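Local coordinates for putative surface anchored protein (Clostridium perfringens B, PDB 4NI6) that probably forms part of the shaft of a cell-surface adhesin, as one of its repeated Ig-like domains stabilised by an internal Thr-Gln ester cross-link, at residues D35-K40 with G81-D86. Numbering follows the deposited sequence.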
# COMPACT_ATOMS: atom_id res chain seq x y z
N ASP A 35 -2.10 -3.17 -4.93
CA ASP A 35 -0.87 -2.45 -4.65
C ASP A 35 0.32 -3.40 -4.79
O ASP A 35 0.24 -4.57 -4.39
CB ASP A 35 -0.89 -1.92 -3.21
CG ASP A 35 0.14 -0.84 -2.95
OD1 ASP A 35 0.11 0.17 -3.72
OD2 ASP A 35 0.93 -0.92 -1.97
N THR A 36 1.33 -2.93 -5.50
CA THR A 36 2.61 -3.66 -5.61
C THR A 36 3.63 -3.05 -4.67
O THR A 36 3.79 -1.83 -4.60
CB THR A 36 3.11 -3.59 -7.05
OG1 THR A 36 2.12 -4.18 -7.90
CG2 THR A 36 4.38 -4.34 -7.24
N ILE A 37 4.32 -3.91 -3.90
CA ILE A 37 5.27 -3.49 -2.85
C ILE A 37 6.67 -4.03 -3.18
O ILE A 37 6.85 -5.26 -3.27
CB ILE A 37 4.84 -4.02 -1.46
CG1 ILE A 37 3.39 -3.64 -1.08
CG2 ILE A 37 5.82 -3.52 -0.39
CD1 ILE A 37 2.34 -4.63 -1.53
N ASP A 38 7.55 -3.11 -3.56
CA ASP A 38 8.96 -3.46 -3.75
C ASP A 38 9.73 -3.21 -2.47
O ASP A 38 9.79 -2.09 -1.98
CB ASP A 38 9.53 -2.60 -4.87
CG ASP A 38 8.88 -2.90 -6.21
OD1 ASP A 38 8.83 -4.09 -6.59
OD2 ASP A 38 8.23 -1.99 -6.78
N TYR A 39 10.30 -4.29 -1.92
CA TYR A 39 11.00 -4.23 -0.64
C TYR A 39 12.48 -4.54 -0.79
O TYR A 39 12.88 -5.24 -1.73
CB TYR A 39 10.37 -5.18 0.39
CG TYR A 39 10.38 -6.65 0.02
CD1 TYR A 39 11.46 -7.46 0.36
CD2 TYR A 39 9.35 -7.22 -0.70
CE1 TYR A 39 11.49 -8.80 0.03
CE2 TYR A 39 9.34 -8.56 -1.01
CZ TYR A 39 10.44 -9.35 -0.66
OH TYR A 39 10.48 -10.68 -1.00
N LYS A 40 13.26 -3.97 0.12
CA LYS A 40 14.69 -4.25 0.22
C LYS A 40 15.08 -4.10 1.67
O LYS A 40 14.39 -3.49 2.49
CB LYS A 40 15.47 -3.24 -0.62
N GLY A 81 12.73 -7.99 -3.00
CA GLY A 81 11.79 -8.62 -3.90
C GLY A 81 10.51 -7.80 -3.98
O GLY A 81 10.49 -6.61 -3.67
N GLN A 82 9.43 -8.45 -4.43
CA GLN A 82 8.14 -7.80 -4.65
C GLN A 82 7.03 -8.61 -4.00
O GLN A 82 6.99 -9.84 -4.10
CB GLN A 82 7.91 -7.69 -6.15
CG GLN A 82 6.78 -6.76 -6.50
CD GLN A 82 6.64 -6.63 -7.99
OE1 GLN A 82 6.00 -7.45 -8.65
NE2 GLN A 82 7.32 -5.65 -8.55
N TRP A 83 6.07 -7.89 -3.42
CA TRP A 83 4.81 -8.48 -2.97
C TRP A 83 3.66 -7.77 -3.66
O TRP A 83 3.83 -6.67 -4.18
CB TRP A 83 4.64 -8.32 -1.47
CG TRP A 83 5.66 -9.04 -0.64
CD1 TRP A 83 6.13 -10.34 -0.77
CD2 TRP A 83 6.23 -8.54 0.60
NE1 TRP A 83 7.04 -10.60 0.22
CE2 TRP A 83 7.10 -9.58 1.11
CE3 TRP A 83 6.21 -7.33 1.25
CZ2 TRP A 83 7.86 -9.41 2.27
CZ3 TRP A 83 6.89 -7.19 2.45
CH2 TRP A 83 7.76 -8.19 2.91
N GLU A 84 2.49 -8.38 -3.58
CA GLU A 84 1.23 -7.76 -4.02
C GLU A 84 0.22 -7.84 -2.91
O GLU A 84 0.19 -8.82 -2.16
CB GLU A 84 0.71 -8.48 -5.27
CG GLU A 84 1.65 -8.28 -6.43
CD GLU A 84 1.12 -8.89 -7.70
OE1 GLU A 84 -0.12 -8.95 -7.85
OE2 GLU A 84 1.93 -9.32 -8.53
N LEU A 85 -0.70 -6.87 -2.89
CA LEU A 85 -1.79 -6.82 -1.91
C LEU A 85 -3.05 -6.32 -2.62
O LEU A 85 -3.05 -5.22 -3.17
CB LEU A 85 -1.45 -5.89 -0.75
CG LEU A 85 -2.49 -5.90 0.37
CD1 LEU A 85 -1.84 -5.84 1.74
CD2 LEU A 85 -3.40 -4.72 0.20
N ASP A 86 -4.09 -7.14 -2.66
CA ASP A 86 -5.29 -6.87 -3.46
C ASP A 86 -6.42 -6.49 -2.50
O ASP A 86 -6.85 -7.31 -1.69
CB ASP A 86 -5.66 -8.15 -4.23
CG ASP A 86 -6.75 -7.97 -5.26
OD1 ASP A 86 -7.36 -6.88 -5.29
OD2 ASP A 86 -6.96 -8.91 -6.06
O HOH W 1 11.27 -5.41 -6.62
O HOH W 2 8.78 -11.61 -2.78
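The Y39 ring lies between the indole of W83 on one face and the backbone of G81 on the other. Against the tryptophan it makes a face-to-face stack, the centroids of the tyrosine ring and the six-membered indole ring 4.0 Å apart and the planes inclined by 27°; CE2 of Y39 comes closest, 3.2 Å from CE2 of W83 over the indole face. On the far face CA of G81 makes a CH-pi contact, 3.9 Å from the tyrosine centroid. What folds the ring back over G81 is its first torsion (chi1 62°), which sets CG between the backbone N and the carbonyl carbon. A water in the ring plane bridges OH of Y39 to O of Q82, and both polar ends are held by residues shortly before strand 81-90: OH of Y39 bonds N of V76, and NE1 of W83 bonds O of T74. Next along this buried face, CG2 of I37 approaches CE3 of W83 obliquely, while CD1 of I37 meets CB of L85 at 4.1 Å, beside L50 of strand 47-57.

The other face is more polar. The extended chain of Q82 runs alongside D38 and gives NE2 to the syn lone pair of OD1, 2.9 Å away; this bond is nearly straight (167°), with OD1 in the amide plane. CG2 of T36 presses on CD of the same amide at 3.3 Å.

Between the two faces, reciprocal N-H to O bonds join D35 with L85, I37 with W83 and Y39 with G81, the shortest from N of W83 to O of I37 at 2.7 Å. T36 and D38 turn their backbone bonds to T6 and K4 of strand 3-9, so strand 31-39 lies between that strand and 81-90, an outermost strand of this antiparallel sheet of the Ig-like fold.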